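Local structure of replication protein A (Methanococcus maripaludis, 3E0E) at residues 2-7 / 46-51; 13-18 / 69-74; 25-30 / 37-42; 53-58 / 85-90. The protein probably binds DNA, and the piece described here is one OB-fold domain of the longer replication protein. All blocks are in the same frame, centred on the assembly; numbering follows the deposited sequence.

Contact 1: 2-7 / 46-51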
loop_
_atom_site.group_PDB
_atom_site.type_symbol
_atom_site.label_atom_id
_atom_site.label_comp_id
_atom_site.label_asym_id
_atom_site.label_seq_id
_atom_site.Cartn_x
_atom_site.Cartn_y
_atom_site.Cartn_z
ATOM N N ASN A 2 7.214 -2.004 13.552
ATOM C CA ASN A 2 6.204 -2.242 12.539
ATOM C C ASN A 2 4.929 -1.662 13.127
ATOM O O ASN A 2 4.710 -1.727 14.335
ATOM C CB ASN A 2 6.059 -3.738 12.270
ATOM C CG ASN A 2 7.330 -4.345 11.711
ATOM O OD1 ASN A 2 7.877 -3.857 10.720
ATOM N ND2 ASN A 2 7.811 -5.410 12.343
ATOM N N TYR A 3 4.095 -1.081 12.278
ATOM C CA TYR A 3 2.868 -0.463 12.744
ATOM C C TYR A 3 1.608 -1.207 12.376
ATOM O O TYR A 3 1.557 -1.919 11.373
ATOM C CB TYR A 3 2.743 0.943 12.165
ATOM C CG TYR A 3 3.604 1.986 12.825
ATOM C CD1 TYR A 3 3.286 2.475 14.089
ATOM C CD2 TYR A 3 4.702 2.524 12.168
ATOM C CE1 TYR A 3 4.036 3.486 14.675
ATOM C CE2 TYR A 3 5.459 3.538 12.745
ATOM C CZ TYR A 3 5.114 4.016 13.994
ATOM O OH TYR A 3 5.815 5.059 14.547
ATOM N N LYS A 4 0.594 -1.039 13.213
ATOM C CA LYS A 4 -0.713 -1.600 12.935
ATOM C C LYS A 4 -1.362 -0.404 12.252
ATOM O O LYS A 4 -1.022 0.745 12.551
ATOM C CB LYS A 4 -1.447 -1.954 14.229
ATOM C CG LYS A 4 -0.895 -3.185 14.937
ATOM C CD LYS A 4 -1.082 -4.435 14.080
ATOM C CE LYS A 4 -0.636 -5.698 14.801
ATOM N NZ LYS A 4 -0.876 -6.912 13.966
ATOM N N ILE A 5 -2.276 -0.656 11.328
ATOM C CA ILE A 5 -2.923 0.429 10.613
ATOM C C ILE A 5 -3.594 1.433 11.547
ATOM O O ILE A 5 -3.610 2.626 11.265
ATOM C CB ILE A 5 -3.942 -0.128 9.597
ATOM C CG1 ILE A 5 -3.191 -0.880 8.489
ATOM C CG2 ILE A 5 -4.785 0.998 9.019
ATOM C CD1 ILE A 5 -4.088 -1.622 7.501
ATOM N N SER A 6 -4.124 0.954 12.671
ATOM C CA SER A 6 -4.788 1.844 13.620
ATOM C C SER A 6 -3.815 2.797 14.313
ATOM O O SER A 6 -4.229 3.801 14.891
ATOM C CB SER A 6 -5.531 1.029 14.681
ATOM O OG SER A 6 -4.633 0.246 15.452
ATOM N N GLU A 7 -2.523 2.486 14.250
ATOM C CA GLU A 7 -1.515 3.317 14.897
ATOM C C GLU A 7 -0.953 4.391 13.979
ATOM O O GLU A 7 -0.249 5.293 14.426
ATOM C CB GLU A 7 -0.372 2.440 15.412
ATOM C CG GLU A 7 -0.833 1.305 16.311
ATOM C CD GLU A 7 0.314 0.425 16.777
ATOM O OE1 GLU A 7 1.087 -0.054 15.920
ATOM O OE2 GLU A 7 0.439 0.205 18.001
ATOM N N ASP A 46 -5.476 -4.981 8.099
ATOM C CA ASP A 46 -4.864 -5.852 9.093
ATOM C C ASP A 46 -5.920 -6.036 10.173
ATOM O O ASP A 46 -7.074 -5.674 9.952
ATOM C CB ASP A 46 -3.532 -5.302 9.656
ATOM C CG ASP A 46 -3.665 -3.985 10.402
ATOM O OD1 ASP A 46 -4.773 -3.574 10.801
ATOM O OD2 ASP A 46 -2.607 -3.359 10.615
ATOM N N ASP A 47 -5.557 -6.600 11.322
ATOM C CA ASP A 47 -6.553 -6.831 12.363
ATOM C C ASP A 47 -7.022 -5.593 13.116
ATOM O O ASP A 47 -7.857 -5.700 14.014
ATOM C CB ASP A 47 -6.047 -7.880 13.366
ATOM C CG ASP A 47 -4.754 -7.471 14.048
ATOM O OD1 ASP A 47 -4.307 -8.206 14.958
ATOM O OD2 ASP A 47 -4.180 -6.425 13.681
ATOM N N THR A 48 -6.515 -4.420 12.741
ATOM C CA THR A 48 -6.893 -3.180 13.417
ATOM C C THR A 48 -7.574 -2.148 12.528
ATOM O O THR A 48 -8.141 -1.177 13.025
ATOM C CB THR A 48 -5.670 -2.493 14.057
ATOM O OG1 THR A 48 -4.816 -1.977 13.027
ATOM C CG2 THR A 48 -4.892 -3.478 14.913
ATOM N N GLY A 49 -7.511 -2.339 11.217
ATOM C CA GLY A 49 -8.144 -1.382 10.329
ATOM C C GLY A 49 -7.779 -1.565 8.875
ATOM O O GLY A 49 -7.204 -2.582 8.492
ATOM N N SER A 50 -8.118 -0.571 8.064
ATOM C CA SER A 50 -7.836 -0.618 6.639
ATOM C C SER A 50 -7.351 0.747 6.168
ATOM O O SER A 50 -7.651 1.774 6.781
ATOM C CB SER A 50 -9.095 -1.010 5.870
ATOM O OG SER A 50 -10.126 -0.061 6.079
ATOM N N ILE A 51 -6.605 0.757 5.072
ATOM C CA ILE A 51 -6.083 2.003 4.537
ATOM C C ILE A 51 -5.756 1.833 3.058
ATOM O O ILE A 51 -5.448 0.730 2.611
ATOM C CB ILE A 51 -4.812 2.412 5.301
ATOM C CG1 ILE A 51 -4.343 3.799 4.857
ATOM C CG2 ILE A 51 -3.714 1.375 5.063
ATOM C CD1 ILE A 51 -3.203 4.338 5.681
HETATM O O HOH W 1 0.158 -3.939 10.199
HETATM O O HOH W 2 -2.832 -7.742 11.758
#

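Contact 2: 13-18 / 69-74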
loop_
_atom_site.group_PDB
_atom_site.type_symbol
_atom_site.label_atom_id
_atom_site.label_comp_id
_atom_site.label_asym_id
_atom_site.label_seq_id
_atom_site.Cartn_x
_atom_site.Cartn_y
_atom_site.Cartn_z
ATOM N N SER A 13 6.095 8.105 8.699
ATOM C CA SER A 13 6.680 7.170 7.753
ATOM C C SER A 13 6.934 5.878 8.507
ATOM O O SER A 13 7.599 5.872 9.538
ATOM C CB SER A 13 7.984 7.724 7.182
ATOM O OG SER A 13 7.711 8.773 6.268
ATOM N N GLY A 14 6.392 4.782 7.994
ATOM C CA GLY A 14 6.576 3.514 8.663
ATOM C C GLY A 14 6.256 2.336 7.777
ATOM O O GLY A 14 6.057 2.479 6.568
ATOM N N THR A 15 6.186 1.164 8.393
ATOM C CA THR A 15 5.913 -0.062 7.670
ATOM C C THR A 15 4.749 -0.789 8.322
ATOM O O THR A 15 4.620 -0.792 9.543
ATOM C CB THR A 15 7.147 -0.993 7.702
ATOM O OG1 THR A 15 8.284 -0.302 7.174
ATOM C CG2 THR A 15 6.898 -2.244 6.878
ATOM N N ILE A 16 3.896 -1.387 7.501
ATOM C CA ILE A 16 2.769 -2.164 8.001
ATOM C C ILE A 16 2.777 -3.485 7.247
ATOM O O ILE A 16 3.223 -3.543 6.100
ATOM C CB ILE A 16 1.395 -1.481 7.750
ATOM C CG1 ILE A 16 1.188 -1.225 6.251
ATOM C CG2 ILE A 16 1.291 -0.201 8.567
ATOM C CD1 ILE A 16 -0.214 -0.754 5.908
ATOM N N ASN A 17 2.313 -4.545 7.902
ATOM C CA ASN A 17 2.228 -5.858 7.274
ATOM C C ASN A 17 0.732 -6.041 7.136
ATOM O O ASN A 17 0.030 -6.227 8.131
ATOM C CB ASN A 17 2.822 -6.941 8.179
ATOM C CG ASN A 17 4.285 -6.708 8.465
ATOM O OD1 ASN A 17 4.981 -6.049 7.691
ATOM N ND2 ASN A 17 4.771 -7.260 9.572
ATOM N N ALA A 18 0.242 -5.980 5.905
ATOM C CA ALA A 18 -1.189 -6.059 5.686
ATOM C C ALA A 18 -1.636 -6.870 4.487
ATOM O O ALA A 18 -0.899 -7.061 3.528
ATOM C CB ALA A 18 -1.749 -4.646 5.575
ATOM N N ILE A 69 -0.219 -11.053 1.549
ATOM C CA ILE A 69 0.081 -10.316 2.766
ATOM C C ILE A 69 1.392 -9.625 2.416
ATOM O O ILE A 69 2.399 -10.273 2.126
ATOM C CB ILE A 69 0.258 -11.247 3.975
ATOM C CG1 ILE A 69 -1.020 -12.065 4.171
ATOM C CG2 ILE A 69 0.547 -10.419 5.223
ATOM C CD1 ILE A 69 -0.980 -13.021 5.330
ATOM N N ALA A 70 1.370 -8.300 2.426
ATOM C CA ALA A 70 2.545 -7.547 2.042
ATOM C C ALA A 70 3.134 -6.654 3.114
ATOM O O ALA A 70 2.436 -6.194 4.019
ATOM C CB ALA A 70 2.215 -6.712 0.806
ATOM N N GLU A 71 4.440 -6.428 2.994
ATOM C CA GLU A 71 5.161 -5.539 3.888
ATOM C C GLU A 71 5.212 -4.249 3.090
ATOM O O GLU A 71 5.889 -4.170 2.067
ATOM C CB GLU A 71 6.577 -6.046 4.140
ATOM C CG GLU A 71 7.304 -5.245 5.202
ATOM C CD GLU A 71 8.652 -5.835 5.557
ATOM O OE1 GLU A 71 9.257 -5.374 6.547
ATOM O OE2 GLU A 71 9.103 -6.759 4.848
ATOM N N VAL A 72 4.478 -3.246 3.554
ATOM C CA VAL A 72 4.400 -1.968 2.866
ATOM C C VAL A 72 5.031 -0.854 3.681
ATOM O O VAL A 72 4.590 -0.574 4.787
ATOM C CB VAL A 72 2.927 -1.586 2.596
ATOM C CG1 VAL A 72 2.864 -0.276 1.852
ATOM C CG2 VAL A 72 2.231 -2.688 1.806
ATOM N N SER A 73 6.055 -0.216 3.126
ATOM C CA SER A 73 6.733 0.881 3.806
ATOM C C SER A 73 6.426 2.159 3.047
ATOM O O SER A 73 6.500 2.184 1.825
ATOM C CB SER A 73 8.242 0.645 3.821
ATOM O OG SER A 73 8.558 -0.569 4.474
ATOM N N GLY A 74 6.077 3.218 3.765
ATOM C CA GLY A 74 5.764 4.451 3.078
ATOM C C GLY A 74 5.442 5.613 3.987
ATOM O O GLY A 74 5.641 5.543 5.200
#

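Contact 3: 25-30 / 37-42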
loop_
_atom_site.group_PDB
_atom_site.type_symbol
_atom_site.label_atom_id
_atom_site.label_comp_id
_atom_site.label_asym_id
_atom_site.label_seq_id
_atom_site.Cartn_x
_atom_site.Cartn_y
_atom_site.Cartn_z
ATOM N N PRO A 25 -7.174 -1.181 -11.042
ATOM C CA PRO A 25 -6.485 -1.056 -12.327
ATOM C C PRO A 25 -5.471 0.075 -12.331
ATOM O O PRO A 25 -5.738 1.162 -11.815
ATOM C CB PRO A 25 -7.624 -0.798 -13.304
ATOM C CG PRO A 25 -8.771 -1.522 -12.684
ATOM C CD PRO A 25 -8.635 -1.159 -11.230
ATOM N N LYS A 26 -4.310 -0.192 -12.920
ATOM C CA LYS A 26 -3.246 0.796 -13.014
ATOM C C LYS A 26 -3.682 1.937 -13.928
ATOM O O LYS A 26 -4.349 1.717 -14.942
ATOM C CB LYS A 26 -1.978 0.141 -13.573
ATOM C CG LYS A 26 -0.782 1.059 -13.664
ATOM C CD LYS A 26 0.425 0.359 -14.280
ATOM C CE LYS A 26 0.158 -0.115 -15.704
ATOM N NZ LYS A 26 1.429 -0.471 -16.416
ATOM N N LYS A 27 -3.305 3.155 -13.561
ATOM C CA LYS A 27 -3.641 4.337 -14.347
ATOM C C LYS A 27 -2.346 4.984 -14.816
ATOM O O LYS A 27 -1.468 5.270 -14.007
ATOM C CB LYS A 27 -4.443 5.315 -13.489
ATOM C CG LYS A 27 -5.753 4.730 -12.974
ATOM C CD LYS A 27 -6.378 5.606 -11.908
ATOM C CE LYS A 27 -7.702 5.032 -11.426
ATOM N NZ LYS A 27 -7.535 3.652 -10.888
ATOM N N GLU A 28 -2.222 5.207 -16.121
ATOM C CA GLU A 28 -1.023 5.816 -16.673
ATOM C C GLU A 28 -1.315 7.230 -17.117
ATOM O O GLU A 28 -2.416 7.529 -17.579
ATOM C CB GLU A 28 -0.502 4.999 -17.848
ATOM C CG GLU A 28 -0.047 3.620 -17.446
ATOM C CD GLU A 28 0.771 2.958 -18.519
ATOM O OE1 GLU A 28 1.706 3.609 -19.030
ATOM O OE2 GLU A 28 0.484 1.789 -18.843
ATOM N N PHE A 29 -0.317 8.096 -16.997
ATOM C CA PHE A 29 -0.503 9.492 -17.350
ATOM C C PHE A 29 0.824 10.198 -17.588
ATOM O O PHE A 29 1.887 9.593 -17.490
ATOM C CB PHE A 29 -1.261 10.174 -16.212
ATOM C CG PHE A 29 -0.622 9.980 -14.868
ATOM C CD1 PHE A 29 0.300 10.896 -14.383
ATOM C CD2 PHE A 29 -0.916 8.860 -14.097
ATOM C CE1 PHE A 29 0.920 10.705 -13.149
ATOM C CE2 PHE A 29 -0.298 8.658 -12.862
ATOM C CZ PHE A 29 0.620 9.583 -12.389
ATOM N N SER A 30 0.746 11.486 -17.908
ATOM C CA SER A 30 1.934 12.300 -18.140
ATOM C C SER A 30 1.975 13.430 -17.124
ATOM O O SER A 30 0.930 13.912 -16.684
ATOM C CB SER A 30 1.918 12.888 -19.553
ATOM O OG SER A 30 2.128 11.883 -20.526
ATOM N N GLY A 37 4.166 8.847 -15.815
ATOM C CA GLY A 37 3.845 8.373 -14.479
ATOM C C GLY A 37 2.775 7.297 -14.473
ATOM O O GLY A 37 2.060 7.113 -15.456
ATOM N N GLN A 38 2.677 6.577 -13.358
ATOM C CA GLN A 38 1.686 5.515 -13.198
ATOM C C GLN A 38 1.193 5.486 -11.765
ATOM O O GLN A 38 1.873 5.953 -10.857
ATOM C CB GLN A 38 2.286 4.137 -13.474
ATOM C CG GLN A 38 2.928 3.942 -14.811
ATOM C CD GLN A 38 3.221 2.482 -15.066
ATOM O OE1 GLN A 38 3.929 1.823 -14.291
ATOM N NE2 GLN A 38 2.670 1.958 -16.147
ATOM N N LEU A 39 0.008 4.916 -11.576
ATOM C CA LEU A 39 -0.583 4.771 -10.249
ATOM C C LEU A 39 -1.364 3.473 -10.173
ATOM O O LEU A 39 -2.134 3.150 -11.073
ATOM C CB LEU A 39 -1.538 5.936 -9.927
ATOM C CG LEU A 39 -2.431 5.843 -8.673
ATOM C CD1 LEU A 39 -3.567 4.859 -8.906
ATOM C CD2 LEU A 39 -1.609 5.460 -7.454
ATOM N N LYS A 40 -1.166 2.734 -9.090
ATOM C CA LYS A 40 -1.901 1.500 -8.860
ATOM C C LYS A 40 -2.327 1.601 -7.400
ATOM O O LYS A 40 -1.481 1.675 -6.509
ATOM C CB LYS A 40 -1.000 0.276 -9.062
ATOM C CG LYS A 40 -1.644 -0.862 -9.856
ATOM C CD LYS A 40 -1.805 -2.137 -9.037
ATOM C CE LYS A 40 -0.473 -2.797 -8.691
ATOM N NZ LYS A 40 -0.063 -3.851 -9.674
ATOM N N SER A 41 -3.632 1.649 -7.155
ATOM C CA SER A 41 -4.132 1.735 -5.792
ATOM C C SER A 41 -4.415 0.357 -5.207
ATOM O O SER A 41 -4.845 -0.558 -5.909
ATOM C CB SER A 41 -5.413 2.575 -5.739
ATOM O OG SER A 41 -5.174 3.898 -6.182
ATOM N N LEU A 42 -4.174 0.228 -3.908
ATOM C CA LEU A 42 -4.418 -1.014 -3.190
ATOM C C LEU A 42 -5.242 -0.689 -1.961
ATOM O O LEU A 42 -5.150 0.411 -1.423
ATOM C CB LEU A 42 -3.109 -1.641 -2.699
ATOM C CG LEU A 42 -2.012 -1.981 -3.704
ATOM C CD1 LEU A 42 -0.838 -2.646 -2.979
ATOM C CD2 LEU A 42 -2.577 -2.898 -4.769
HETATM O O HOH W 3 -5.341 2.232 -9.336
HETATM O O HOH W 4 -6.901 4.411 -8.145
#

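Contact 4: 53-58 / 85-90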
loop_
_atom_site.group_PDB
_atom_site.type_symbol
_atom_site.label_atom_id
_atom_site.label_comp_id
_atom_site.label_asym_id
_atom_site.label_seq_id
_atom_site.Cartn_x
_atom_site.Cartn_y
_atom_site.Cartn_z
ATOM N N GLY A 53 -3.465 2.274 -0.206
ATOM C CA GLY A 53 -2.041 2.350 -0.472
ATOM C C GLY A 53 -1.858 2.760 -1.918
ATOM O O GLY A 53 -2.592 2.287 -2.781
ATOM N N THR A 54 -0.904 3.644 -2.193
ATOM C CA THR A 54 -0.675 4.077 -3.562
ATOM C C THR A 54 0.717 3.701 -4.073
ATOM O O THR A 54 1.739 4.115 -3.521
ATOM C CB THR A 54 -0.890 5.601 -3.719
ATOM O OG1 THR A 54 -0.043 6.311 -2.808
ATOM C CG2 THR A 54 -2.343 5.960 -3.436
ATOM N N LEU A 55 0.729 2.891 -5.124
ATOM C CA LEU A 55 1.957 2.433 -5.763
ATOM C C LEU A 55 2.193 3.378 -6.928
ATOM O O LEU A 55 1.339 3.508 -7.803
ATOM C CB LEU A 55 1.780 1.004 -6.281
ATOM C CG LEU A 55 1.557 -0.108 -5.253
ATOM C CD1 LEU A 55 1.155 -1.382 -5.970
ATOM C CD2 LEU A 55 2.823 -0.324 -4.427
ATOM N N TRP A 56 3.346 4.037 -6.945
ATOM C CA TRP A 56 3.637 4.990 -8.006
ATOM C C TRP A 56 4.698 4.535 -8.992
ATOM O O TRP A 56 5.612 3.781 -8.652
ATOM C CB TRP A 56 4.072 6.336 -7.415
ATOM C CG TRP A 56 3.068 6.943 -6.496
ATOM C CD1 TRP A 56 3.049 6.867 -5.135
ATOM C CD2 TRP A 56 1.927 7.720 -6.873
ATOM N NE1 TRP A 56 1.967 7.552 -4.637
ATOM C CE2 TRP A 56 1.260 8.085 -5.684
ATOM C CE3 TRP A 56 1.403 8.144 -8.103
ATOM C CZ2 TRP A 56 0.093 8.855 -5.685
ATOM C CZ3 TRP A 56 0.241 8.912 -8.104
ATOM C CH2 TRP A 56 -0.400 9.258 -6.901
ATOM N N ASN A 57 4.548 5.013 -10.219
ATOM C CA ASN A 57 5.470 4.731 -11.303
ATOM C C ASN A 57 5.827 3.248 -11.429
ATOM O O ASN A 57 4.936 2.427 -11.624
ATOM C CB ASN A 57 6.704 5.616 -11.127
ATOM C CG ASN A 57 6.332 7.075 -10.885
ATOM O OD1 ASN A 57 5.412 7.606 -11.518
ATOM N ND2 ASN A 57 7.043 7.727 -9.971
ATOM N N GLU A 58 7.102 2.883 -11.321
ATOM C CA GLU A 58 7.464 1.473 -11.468
ATOM C C GLU A 58 6.791 0.524 -10.474
ATOM O O GLU A 58 6.485 -0.616 -10.815
ATOM C CB GLU A 58 8.983 1.280 -11.393
ATOM C CG GLU A 58 9.621 1.776 -10.117
ATOM C CD GLU A 58 10.307 3.108 -10.308
ATOM O OE1 GLU A 58 11.541 3.167 -10.119
ATOM O OE2 GLU A 58 9.619 4.092 -10.651
ATOM N N ILE A 85 -1.411 5.637 2.464
ATOM C CA ILE A 85 0.022 5.460 2.583
ATOM C C ILE A 85 0.645 5.462 1.191
ATOM O O ILE A 85 0.290 4.644 0.336
ATOM C CB ILE A 85 0.361 4.154 3.344
ATOM C CG1 ILE A 85 1.879 3.986 3.437
ATOM C CG2 ILE A 85 -0.299 2.956 2.662
ATOM C CD1 ILE A 85 2.317 2.954 4.457
ATOM N N SER A 86 1.547 6.414 0.963
ATOM C CA SER A 86 2.249 6.529 -0.310
ATOM C C SER A 86 3.383 5.532 -0.172
ATOM O O SER A 86 4.269 5.697 0.666
ATOM C CB SER A 86 2.789 7.944 -0.504
ATOM O OG SER A 86 3.304 8.109 -1.811
ATOM N N VAL A 87 3.341 4.487 -0.988
ATOM C CA VAL A 87 4.328 3.427 -0.907
ATOM C C VAL A 87 5.717 3.746 -1.424
ATOM O O VAL A 87 5.887 4.188 -2.568
ATOM C CB VAL A 87 3.821 2.158 -1.624
ATOM C CG1 VAL A 87 4.783 1.006 -1.394
ATOM C CG2 VAL A 87 2.439 1.802 -1.113
ATOM N N ASP A 88 6.705 3.523 -0.561
ATOM C CA ASP A 88 8.115 3.724 -0.894
ATOM C C ASP A 88 8.685 2.366 -1.290
ATOM O O ASP A 88 9.499 2.257 -2.205
ATOM C CB ASP A 88 8.890 4.250 0.317
ATOM C CG ASP A 88 8.547 5.687 0.651
ATOM O OD1 ASP A 88 8.756 6.090 1.811
ATOM O OD2 ASP A 88 8.081 6.413 -0.252
ATOM N N ASN A 89 8.243 1.326 -0.593
ATOM C CA ASN A 89 8.715 -0.024 -0.864
ATOM C C ASN A 89 7.649 -1.046 -0.500
ATOM O O ASN A 89 6.866 -0.840 0.428
ATOM C CB ASN A 89 9.990 -0.307 -0.062
ATOM C CG ASN A 89 10.564 -1.679 -0.347
ATOM O OD1 ASN A 89 10.470 -2.594 0.476
ATOM N ND2 ASN A 89 11.155 -1.834 -1.525
ATOM N N ILE A 90 7.610 -2.140 -1.254
ATOM C CA ILE A 90 6.648 -3.202 -0.996
ATOM C C ILE A 90 7.270 -4.568 -1.280
ATOM O O ILE A 90 8.053 -4.732 -2.220
ATOM C CB ILE A 90 5.356 -3.017 -1.845
ATOM C CG1 ILE A 90 4.353 -4.129 -1.518
ATOM C CG2 ILE A 90 5.695 -2.977 -3.334
ATOM C CD1 ILE A 90 2.957 -3.869 -2.072
HETATM O O HOH W 5 5.316 3.964 -5.117
#

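Contact 1: 2-7 / 46-51
With CG placed between its own backbone N and carbonyl carbon (chi1 63°), Asp-46 turns its carboxylate to the start of the 3-10 turn at Ile-5, while Thr-48, its OG1 in the same kind of position (chi1 70°), meets Ser-6. Asp-46 OD2 accepts the backbone N of Ile-5 on its syn lone pair at 2.8 Å, in a nearly straight bond (168°). The other oxygen closes an Asx turn: Thr-48 N reaches Asp-46 OD1 at 2.7 Å from above the carboxylate plane, and Thr-48 OG1 donates to it from the same face. Thr-48 OG1 in turn accepts Ser-6 N at 3.0 Å. With an alanine at Asp-46, Ile-5 N would probably lose its acceptor and Thr-48 OG1 be free to turn away from Ser-6. Ile-5 runs past Asp-46 in the opposite direction, and its CD1 ends 3.9 Å from Ile-51 CG2. On the exposed flank Lys-4 NZ makes a weak salt bridge to Asp-47 OD2 at 3.4 Å. The contact sets the chain after strand 2-3, which pairs with strand 12-29 through Tyr-3 and Thr-15, against the turn between strands 37-46 and 49-56, with Ile-16 of strand 12-29 packing on Ile-5.

Contact 2: 13-18 / 69-74
Thr-15 sits directly across from Ser-73, a non-hydrogen-bonded antiparallel pair with CA atoms 4.1 Å apart, and the side chains add a link of their own across the pair: Thr-15 OG1 donates to Ser-73 OG at 2.7 Å. With OG1 beside the backbone N (chi1 -56°) and CG2 anti to it, the methyl of Thr-15 reaches diagonally across to Glu-71 CG, 3.5 Å from CG2. Asn-17 lies alongside the same Glu-71, pointing the same way, its amide plane almost perpendicular to the carboxylate (81°). These side chains form the outer, partly exposed face of the ladder.

Val-72 belongs to the other, buried face. Its backbone N bonds to Ile-16 O at 2.9 Å, nearly straight (172°), and Ile-16 N returns a bond to Val-72 O. Above these bonds Val-72 CB lies beside Ile-16 CG1 at 4.1 Å. Next along, Ala-18 exchanges two bonds with Ala-70, the shorter from Ala-70 N to Ala-18 O at 2.8 Å.

This is the pairing of the first and fourth strands of the OB-fold barrel. Leu-44 of strand 37-46 packs on Ala-18 and Val-72, Ile-90 of strand 89-92 covers Ala-70 and Val-72, and on its other edge strand 12-29 takes up strand 2-3 through Thr-15.

Contact 3: 25-30 / 37-42
Lys-27 and Leu-39 face each other in the beta hairpin formed by the first two strands of the OB fold, where Lys-27 N bonds to Leu-39 O at 2.7 Å and Leu-39 N answers to Lys-27 O. Just before this pair, Lys-26 sends its side chain across the opposite strand. Its CB rests against Lys-40 CG at 3.9 Å, and CG passes Leu-39 O at 3.6 Å. CD comes 3.6 Å from Gln-38 CD, crossing the end of that side chain, and a bend at chi3 (61°) then carries CE and NZ past the amide. NZ has its main partner outside the hairpin, a salt bridge to Asp-61, with a weak second one to Glu-28 OE2 at 3.4 Å. A leucine in place of Lys-26 would probably leave Asp-61 and Glu-28 without their shared positive charge.

Further along, Phe-29 folds its ring over the backbone of Gly-37, whose CA stands 4.2 Å from the ring centroid, a CH-pi contact over the face. Gly-37 has no CB, and the ring lies where one would be; it also reaches Leu-39 CB. In OB folds that bind single-stranded DNA this hairpin often borders the binding groove, a role only possible here. Near Pro-25, before the pairing resumes at Tyr-24 and Ser-41, a water accepts from Ser-41 N at 2.8 Å and donates to Pro-25 O.

Contact 4: 53-58 / 85-90
The parallel pairing of the third and fifth strands, which closes the OB barrel, brings Gly-53 beside Ile-85 and Thr-54 beside Ser-86. Two backbone bonds hold it: Thr-54 N reaches Ile-85 O at 3.0 Å, and Val-87 N reaches Thr-54 O at the same length. The short strand segments run 27° from parallel. Gly-53 has only hydrogens to offer, so Ile-85 CG2 settles against its CA at 3.6 Å.

On the barrel's inner side Leu-55 and Val-87 lie side by side. With its CG beside the backbone N (chi1 -65°), Leu-55 puts CD2 within 3.8 Å of Val-87 CG1 and also against Ile-90 CG2. Between Val-87 and Ile-90 the fifth strand of the OB fold turns a corner at Asp-88, where Asp-88 and Asn-89 together face Ser-73 in a classic beta bulge; beyond it the chain continues as strand 89-92, still paired with strand 69-78.

Outside, the Trp-56 indole meets Ser-86 OG at its edge, near the ring plane, through a weak bond from NE1 of 3.2 Å. Past the last direct backbone bond the strands spread, and a water takes over, accepting from Trp-56 N at 2.7 Å and donating to Val-87 O at 2.6 Å.

In the fold
From the N terminus, the chain first opens contact 1 and then, on strand 12-29, contact 2. Contact 3 closes first, a short hairpin loop at the far end of that strand, lying within the longer loops of both contacts 1 and 2. Contact 1 closes next, tying the N-terminal segment to the turn between the second and third strands. Strand 49-56 then opens contact 4 before strand 69-78 completes contact 2, which joins the first and fourth strands and crosses contacts 1 and 4; contact 4 joins the third to the fifth. Tyr-3 with Thr-15, Ser-73 with Asp-88 and Asn-89, and Lys-40 with Leu-55 probably carry backbone bonds from contact to contact round the barrel.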